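Local coordinates for protein alpha-glucosidase (Pseudoalteromonas sp. K8, PDB 5HQA) that probably hydrolyses alpha-glucosidic bonds as a chloride-activated, calcium-binding member of glycoside hydrolase family 97, at residues F544-I547 / Q548-T552; A288-K291 / N292-Y296; R636-T639 / A640-L644; Y419-N422 / V423-A427. All coordinates share one frame; numbering follows the deposited sequence. Where two conformers were deposited one is given.

Interaction 1 (F544-I547 / Q548-T552); sequences FQFI and QDVPT
Gln548 lays its aliphatic CG over one face of the Phe544 ring, 4.2 Å from the ring centroid and displaced toward the rim, in a CH-pi contact. Both residues belong to the last turns of helix 541-549, which ends at Asp549; Val550 is the first residue to leave helical geometry. The helix follows strand 527-529, the last in sequence of the parallel strands of the TIM barrel, and packs against helix 513-522. The Phe544 and Gln548 side chains cross at about a right angle, with the ring and amide planes 21° apart and Gln548 OE1 3.7 Å from Phe544 CD2. On the more polar side, Gln545 NE2 donates to Asp549 OD1 at 2.8 Å; the acceptor lies in the amide plane, whereas the hydrogen bond reaches the carboxylate from above its own plane. Gln545 can make this reach because its chain is bent at chi2 (65°). Asp549 OD2 forms a salt bridge with Arg657 of the C-terminal domain, so each carboxylate oxygen has its own partner. A water links Gln548 NE2 to Gln545 OE1, the latter bond being weak. On the buried side, Val550 CB sits over one face of the Phe546 ring, offset toward its rim, and that ring meets Tyr616 edge-to-face. Here the helix unwinds: Val550 N still donates to Phe546 O at 2.9 Å, while Val550 CG2 packs 4.0 Å from Phe546 CZ.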
# COMPACT_ATOMS: atom_id res chain seq x y z
N PHE A 544 -8.17 6.33 24.30
CA PHE A 544 -6.84 5.79 24.06
C PHE A 544 -6.77 4.29 24.32
O PHE A 544 -5.93 3.59 23.74
CB PHE A 544 -5.82 6.53 24.93
CG PHE A 544 -4.38 6.26 24.57
CD1 PHE A 544 -3.96 6.27 23.25
CD2 PHE A 544 -3.43 6.05 25.57
CE1 PHE A 544 -2.64 6.04 22.93
CE2 PHE A 544 -2.10 5.82 25.26
CZ PHE A 544 -1.71 5.81 23.93
N GLN A 545 -7.66 3.78 25.18
CA GLN A 545 -7.65 2.35 25.49
C GLN A 545 -7.83 1.49 24.24
O GLN A 545 -7.25 0.40 24.15
CB GLN A 545 -8.73 2.02 26.53
CG GLN A 545 -8.65 0.60 27.07
CD GLN A 545 -7.37 0.35 27.86
OE1 GLN A 545 -7.09 1.05 28.84
NE2 GLN A 545 -6.59 -0.63 27.42
N PHE A 546 -8.62 1.96 23.26
CA PHE A 546 -8.76 1.15 22.05
C PHE A 546 -7.43 1.01 21.32
O PHE A 546 -7.10 -0.08 20.84
CB PHE A 546 -9.80 1.73 21.10
CG PHE A 546 -10.01 0.86 19.89
CD1 PHE A 546 -10.76 -0.30 20.00
CD2 PHE A 546 -9.40 1.17 18.68
CE1 PHE A 546 -10.93 -1.14 18.89
CE2 PHE A 546 -9.56 0.33 17.58
CZ PHE A 546 -10.33 -0.82 17.69
N ILE A 547 -6.67 2.10 21.22
CA ILE A 547 -5.38 2.03 20.55
C ILE A 547 -4.42 1.13 21.32
O ILE A 547 -3.65 0.37 20.73
CB ILE A 547 -4.80 3.45 20.37
CG1 ILE A 547 -5.75 4.30 19.53
CG2 ILE A 547 -3.42 3.39 19.72
CD1 ILE A 547 -5.25 5.73 19.27
N GLN A 548 -4.47 1.19 22.66
CA GLN A 548 -3.65 0.29 23.45
C GLN A 548 -4.03 -1.16 23.23
O GLN A 548 -3.16 -2.04 23.26
CB GLN A 548 -3.78 0.63 24.93
CG GLN A 548 -3.17 1.95 25.32
CD GLN A 548 -3.42 2.25 26.78
OE1 GLN A 548 -4.42 2.85 27.14
NE2 GLN A 548 -2.52 1.78 27.64
N ASP A 549 -5.32 -1.44 23.01
CA ASP A 549 -5.77 -2.82 22.90
C ASP A 549 -5.55 -3.40 21.51
O ASP A 549 -5.30 -4.61 21.38
CB ASP A 549 -7.27 -2.93 23.23
CG ASP A 549 -7.57 -2.79 24.72
OD1 ASP A 549 -6.63 -2.74 25.55
OD2 ASP A 549 -8.77 -2.77 25.05
N VAL A 550 -5.63 -2.59 20.46
CA VAL A 550 -5.84 -3.15 19.12
C VAL A 550 -4.56 -3.80 18.61
O VAL A 550 -3.47 -3.22 18.74
CB VAL A 550 -6.38 -2.08 18.16
CG1 VAL A 550 -5.34 -0.96 17.89
CG2 VAL A 550 -6.89 -2.71 16.85
N PRO A 551 -4.63 -5.00 18.03
CA PRO A 551 -3.45 -5.62 17.42
C PRO A 551 -3.22 -5.06 16.01
O PRO A 551 -4.00 -4.25 15.50
CB PRO A 551 -3.81 -7.11 17.39
CG PRO A 551 -5.31 -7.13 17.33
CD PRO A 551 -5.79 -5.91 18.07
N THR A 552 -2.10 -5.49 15.40
CA THR A 552 -1.75 -5.10 14.04
C THR A 552 -1.48 -6.32 13.16
O THR A 552 -0.98 -6.18 12.04
CB THR A 552 -0.53 -4.18 14.01
OG1 THR A 552 0.65 -4.93 14.35
CG2 THR A 552 -0.68 -3.02 15.00
O HOH W 1 -4.16 1.78 30.46

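Interaction 2 (A288-K291 / N292-Y296); sequences ATTK and NTKYY
Thr289 OG1 accepts from Asn292 N at 3.0 Å, while its backbone O takes two bonds from Thr293. Of these, Thr293 N approaches nearly head-on to the carbonyl of Thr289 at 2.9 Å; Thr293 OG1, also at 2.9 Å, comes from above the carbonyl plane. This is the tight side of the contact, where the Thr293 side chain is buried against Ile269 and Val310 of the barrel strands and Leu342 of the adjacent helix. The Thr289 hydroxyl is turned forward, to the N-H of the helix's first turn, because chi1 (72°) sets OG1 between the backbone N and the carbonyl carbon. Thr289 is thus the N-cap of helix 290-303, which packs on the parallel strands of the TIM-barrel catalytic domain. Putting a valine at Thr289 would probably leave Asn292 N without its capping acceptor and weaken the first turn. Thr290 is anchored through OG1 to the backbone of Asp336 and Asp338, while its CG2 lies beside Lys294 CE at 4.0 Å, the two side chains pointing the same way. Toward solvent the contact loosens. Lys291 reaches out extended until a bend at chi4 (-67°), and in one of the two conformers of Asn292 its ammonium meets that residue through water, which lies 3.0 Å from both Lys291 NZ and Asn292 OD1. In the same conformer Asn292 ND2 turns instead to the backbone O of Gly287.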
# COMPACT_ATOMS: atom_id res chain seq x y z
N ALA A 288 14.43 16.03 17.72
CA ALA A 288 15.23 14.82 17.95
C ALA A 288 16.35 15.11 18.94
O ALA A 288 17.52 15.25 18.58
CB ALA A 288 15.78 14.30 16.63
N THR A 289 15.99 15.18 20.22
CA THR A 289 16.98 15.29 21.28
C THR A 289 16.94 14.05 22.15
O THR A 289 15.94 13.32 22.20
CB THR A 289 16.73 16.52 22.15
OG1 THR A 289 15.56 16.31 22.96
CG2 THR A 289 16.52 17.75 21.29
N THR A 290 18.05 13.82 22.86
CA THR A 290 18.11 12.72 23.82
C THR A 290 16.97 12.81 24.82
O THR A 290 16.25 11.83 25.07
CB THR A 290 19.46 12.73 24.53
OG1 THR A 290 20.51 12.69 23.55
CG2 THR A 290 19.60 11.53 25.45
N LYS A 291 16.77 14.00 25.40
CA LYS A 291 15.73 14.19 26.40
C LYS A 291 14.35 13.88 25.83
O LYS A 291 13.55 13.18 26.46
CB LYS A 291 15.79 15.63 26.92
CG LYS A 291 14.67 16.02 27.87
CD LYS A 291 14.91 17.44 28.40
CE LYS A 291 13.88 17.85 29.44
NZ LYS A 291 12.52 18.01 28.84
N ASN A 292 14.04 14.42 24.65
CA ASN A 292 12.73 14.17 24.05
C ASN A 292 12.55 12.69 23.74
O ASN A 292 11.47 12.13 23.99
CB ASN A 292 12.54 15.01 22.79
CG ASN A 292 12.21 16.46 23.08
OD1 ASN A 292 11.78 16.81 24.18
ND2 ASN A 292 12.40 17.33 22.09
N THR A 293 13.58 12.05 23.20
CA THR A 293 13.45 10.65 22.83
C THR A 293 13.21 9.78 24.06
O THR A 293 12.37 8.88 24.03
CB THR A 293 14.70 10.18 22.07
OG1 THR A 293 14.86 10.98 20.89
CG2 THR A 293 14.56 8.73 21.66
N LYS A 294 13.92 10.07 25.16
CA LYS A 294 13.70 9.31 26.39
C LYS A 294 12.29 9.52 26.92
O LYS A 294 11.68 8.59 27.46
CB LYS A 294 14.73 9.72 27.45
CG LYS A 294 16.14 9.22 27.19
CD LYS A 294 17.07 9.56 28.35
CE LYS A 294 18.41 8.86 28.20
NZ LYS A 294 19.36 9.14 29.32
N TYR A 295 11.76 10.74 26.79
CA TYR A 295 10.39 11.00 27.22
C TYR A 295 9.40 10.16 26.41
O TYR A 295 8.47 9.58 26.98
CB TYR A 295 10.10 12.49 27.10
CG TYR A 295 8.63 12.86 27.12
CD1 TYR A 295 7.94 13.03 28.31
CD2 TYR A 295 7.94 13.08 25.93
CE1 TYR A 295 6.60 13.38 28.33
CE2 TYR A 295 6.60 13.43 25.93
CZ TYR A 295 5.94 13.58 27.13
OH TYR A 295 4.60 13.94 27.11
N TYR A 296 9.60 10.08 25.09
CA TYR A 296 8.72 9.25 24.27
C TYR A 296 8.88 7.76 24.61
O TYR A 296 7.90 7.02 24.64
CB TYR A 296 8.99 9.49 22.79
CG TYR A 296 8.21 10.66 22.20
CD1 TYR A 296 8.51 11.97 22.56
CD2 TYR A 296 7.18 10.44 21.29
CE1 TYR A 296 7.79 13.03 22.03
CE2 TYR A 296 6.46 11.50 20.75
CZ TYR A 296 6.78 12.79 21.12
OH TYR A 296 6.07 13.84 20.59
O HOH W 2 10.77 16.48 26.97
O HOH W 3 12.66 18.71 25.54

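Interaction 3 (R636-T639 / A640-L644); sequences RLVT and ASDKL
Asp642 and Thr639 grip each other through two hydrogen bonds, one of which closes a type I beta turn running from Thr639 to Asp642. That backbone bond, Asp642 N to Thr639 O at 3.0 Å, has its donor standing above the carbonyl plane. The second uses the side chain and braces the turn: Thr639 N donates to Asp642 OD2 at 2.8 Å with an N-H...O angle of 159°, meeting the carboxylate on its anti side. Chi1 of Asp642 (-73°) places CG beside its own backbone N, which turns the carboxylate back across the loop to face the first residue of the turn. Among hydroxyl contacts, Thr639 OG1 lies 3.1 Å from Ser641 OG and accepts a weak bond from Ser641 N, a small polar cluster within the turn. The remaining contacts are van der Waals, carbon against polar groups. Val638 brings CB to 3.6 Å from Asp642 OD2, crossing it obliquely. Farther from the turn, in one of the two conformers of Arg636, its side chain and that of Leu644 slide past each other in opposite directions, with Leu644 CD2 at the edge of the guanidinium; the charged end is then engaged by Glu634 in a salt bridge. In the C-terminal beta domain this turn passes the chain from strand 631-638, an outer strand of the six-stranded antiparallel sheet beside strand 611-618, to strand 643-648, which pairs with strand 596-601.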
# COMPACT_ATOMS: atom_id res chain seq x y z
N ARG A 636 -21.20 -4.43 25.72
CA ARG A 636 -22.41 -5.17 25.38
C ARG A 636 -22.06 -6.62 25.11
O ARG A 636 -21.18 -6.90 24.29
CB ARG A 636 -23.06 -4.53 24.14
CG ARG A 636 -24.32 -5.20 23.63
CD ARG A 636 -24.76 -4.57 22.31
NE ARG A 636 -25.03 -3.15 22.45
CZ ARG A 636 -25.25 -2.32 21.43
NH1 ARG A 636 -25.24 -2.77 20.19
NH2 ARG A 636 -25.48 -1.03 21.66
N LEU A 637 -22.75 -7.54 25.79
CA LEU A 637 -22.53 -8.97 25.54
C LEU A 637 -23.19 -9.36 24.23
O LEU A 637 -24.35 -9.02 23.98
CB LEU A 637 -23.09 -9.82 26.68
CG LEU A 637 -22.43 -9.63 28.05
CD1 LEU A 637 -23.15 -10.46 29.10
CD2 LEU A 637 -20.97 -10.02 27.99
N VAL A 638 -22.45 -10.07 23.37
CA VAL A 638 -22.95 -10.48 22.06
C VAL A 638 -22.42 -11.87 21.71
O VAL A 638 -21.42 -12.34 22.25
CB VAL A 638 -22.55 -9.50 20.93
CG1 VAL A 638 -23.19 -8.13 21.13
CG2 VAL A 638 -21.02 -9.40 20.81
N THR A 639 -23.11 -12.50 20.76
CA THR A 639 -22.67 -13.75 20.14
C THR A 639 -22.88 -13.64 18.64
O THR A 639 -23.39 -12.63 18.13
CB THR A 639 -23.44 -14.97 20.66
OG1 THR A 639 -24.80 -14.89 20.22
CG2 THR A 639 -23.39 -15.04 22.19
N ALA A 640 -22.49 -14.70 17.93
CA ALA A 640 -22.59 -14.73 16.48
C ALA A 640 -24.02 -14.56 15.97
O ALA A 640 -24.21 -14.21 14.80
CB ALA A 640 -22.01 -16.04 15.96
N SER A 641 -25.03 -14.81 16.80
CA SER A 641 -26.40 -14.67 16.32
C SER A 641 -26.92 -13.24 16.45
O SER A 641 -28.05 -12.97 16.02
CB SER A 641 -27.32 -15.63 17.07
OG SER A 641 -27.35 -15.32 18.45
N ASP A 642 -26.13 -12.32 17.00
CA ASP A 642 -26.58 -10.95 17.18
C ASP A 642 -26.30 -10.10 15.95
O ASP A 642 -25.60 -10.51 15.02
CB ASP A 642 -25.92 -10.33 18.41
CG ASP A 642 -26.47 -10.88 19.70
OD1 ASP A 642 -27.71 -10.93 19.83
OD2 ASP A 642 -25.67 -11.28 20.57
N LYS A 643 -26.84 -8.89 15.97
CA LYS A 643 -26.59 -7.92 14.92
C LYS A 643 -26.31 -6.56 15.54
O LYS A 643 -26.61 -6.32 16.72
CB LYS A 643 -27.78 -7.84 13.94
CG LYS A 643 -29.09 -7.42 14.58
CD LYS A 643 -30.17 -7.15 13.53
CE LYS A 643 -31.37 -6.39 14.12
NZ LYS A 643 -31.61 -5.06 13.45
N LEU A 644 -25.70 -5.68 14.74
CA LEU A 644 -25.39 -4.32 15.15
C LEU A 644 -25.92 -3.34 14.13
O LEU A 644 -25.86 -3.61 12.92
CB LEU A 644 -23.89 -4.08 15.28
CG LEU A 644 -23.17 -4.64 16.48
CD1 LEU A 644 -21.81 -4.02 16.52
CD2 LEU A 644 -23.95 -4.29 17.72

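Interaction 4 (Y419-N422 / V423-A427); sequences YLHN and VKLAA
Val423 opens the second half of this turn-by-turn contact within helix 413-428, its N donating to Tyr419 O at 3.0 Å. Its CG2 packs against the same Tyr419 O, and the side chain goes on to touch Trp451. The Tyr419 hydroxyl is bonded to the backbone O of Glu437, a calcium ligand in the TIM-barrel domain, a second-shell position: the Tyr419 side chain is about 11 Å from the calcium ion. Lys424 follows, with its backbone N bonded to Leu420 O at 2.8 Å. Its chain starts beside its own backbone N (chi1 -75°) and then runs extended across the leucine, so that Lys424 CE comes to 4.0 Å from Leu420 CD2, and Lys424 NZ still lies 4.1 Å from Leu420 CD2. A serine in its place would probably uncover the Leu420 branches by removing the methylenes that lie across them. Next, Leu425 N donates to His421 O at 2.9 Å; here the two side chains run alongside each other in the same direction, and Leu425 CD2 approaches His421 NE2 to 4.1 Å. Ala426 N closes on Asn422 O, with Ala426 CB 3.3 Å from that oxygen. Asn422 itself turns inward, where ND2 is bonded to Tyr366 OH of helix 363-379. The hydrogen bonds across the contact are thus all backbone to backbone, while the side chains meet by van der Waals contact; the Tyr419 hydroxyl and Asn422 ND2 bond to neighbouring elements, binding this helix to the barrel around it.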
# COMPACT_ATOMS: atom_id res chain seq x y z
N TYR A 419 14.93 0.56 -4.71
CA TYR A 419 14.17 0.23 -3.50
C TYR A 419 14.49 -1.18 -3.03
O TYR A 419 14.69 -1.42 -1.83
CB TYR A 419 12.66 0.35 -3.75
CG TYR A 419 12.11 1.74 -3.94
CD1 TYR A 419 12.14 2.67 -2.90
CD2 TYR A 419 11.52 2.11 -5.15
CE1 TYR A 419 11.60 3.95 -3.08
CE2 TYR A 419 10.99 3.38 -5.34
CZ TYR A 419 11.03 4.29 -4.30
OH TYR A 419 10.49 5.54 -4.48
N LEU A 420 14.49 -2.14 -3.96
CA LEU A 420 14.70 -3.52 -3.55
C LEU A 420 16.11 -3.74 -3.02
O LEU A 420 16.31 -4.52 -2.09
CB LEU A 420 14.40 -4.47 -4.72
CG LEU A 420 14.42 -5.95 -4.31
CD1 LEU A 420 13.42 -6.21 -3.20
CD2 LEU A 420 14.15 -6.86 -5.50
N HIS A 421 17.10 -3.03 -3.57
CA HIS A 421 18.44 -3.12 -3.01
C HIS A 421 18.45 -2.71 -1.55
O HIS A 421 19.06 -3.37 -0.70
CB HIS A 421 19.42 -2.25 -3.79
CG HIS A 421 20.72 -2.04 -3.08
ND1 HIS A 421 21.67 -3.03 -2.94
CD2 HIS A 421 21.20 -0.96 -2.41
CE1 HIS A 421 22.69 -2.57 -2.25
NE2 HIS A 421 22.44 -1.32 -1.91
N ASN A 422 17.76 -1.60 -1.23
CA ASN A 422 17.67 -1.11 0.14
C ASN A 422 17.03 -2.16 1.05
O ASN A 422 17.54 -2.45 2.15
CB ASN A 422 16.88 0.20 0.14
CG ASN A 422 16.71 0.80 1.52
OD1 ASN A 422 15.60 0.83 2.06
ND2 ASN A 422 17.80 1.32 2.08
N VAL A 423 15.93 -2.76 0.60
CA VAL A 423 15.22 -3.77 1.39
C VAL A 423 16.09 -5.01 1.60
O VAL A 423 16.16 -5.56 2.70
CB VAL A 423 13.88 -4.12 0.71
CG1 VAL A 423 13.25 -5.36 1.33
CG2 VAL A 423 12.93 -2.91 0.78
N LYS A 424 16.76 -5.47 0.54
CA LYS A 424 17.58 -6.67 0.67
C LYS A 424 18.79 -6.42 1.56
O LYS A 424 19.18 -7.29 2.35
CB LYS A 424 18.04 -7.14 -0.71
CG LYS A 424 16.98 -7.82 -1.55
CD LYS A 424 17.55 -8.01 -2.95
CE LYS A 424 16.88 -9.11 -3.71
NZ LYS A 424 17.47 -9.20 -5.08
N LEU A 425 19.42 -5.25 1.43
CA LEU A 425 20.54 -4.93 2.31
C LEU A 425 20.07 -4.80 3.76
O LEU A 425 20.73 -5.30 4.68
CB LEU A 425 21.22 -3.64 1.85
CG LEU A 425 22.46 -3.25 2.65
CD1 LEU A 425 23.50 -4.35 2.60
CD2 LEU A 425 23.05 -1.95 2.12
N ALA A 426 18.91 -4.17 3.98
CA ALA A 426 18.35 -4.08 5.32
C ALA A 426 18.13 -5.47 5.92
O ALA A 426 18.40 -5.70 7.10
CB ALA A 426 17.04 -3.29 5.31
N ALA A 427 17.65 -6.41 5.10
CA ALA A 427 17.39 -7.76 5.60
C ALA A 427 18.66 -8.44 6.09
O ALA A 427 18.61 -9.23 7.04
CB ALA A 427 16.73 -8.60 4.51

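Four local contacts illustrate how chemistry follows position. Interactions 2 and 4 lie within helices of the catalytic barrel, interaction 2 at an N-terminus on the surface, where hydroxyl capping and a water bridge serve, interaction 4 inside a partly buried helix, where apolar packing accompanies the regular i to i+4 helical hydrogen bonds. Interaction 1 ends a third helix, 541-549, and combines buried rings with a side-chain amide-carboxylate bond. Interaction 3 alone joins strands, through a turn in the C-terminal domain. None touches another: the centres of interactions 1 and 3 are about 21 Å apart, those of interactions 3 and 4 about 46 Å.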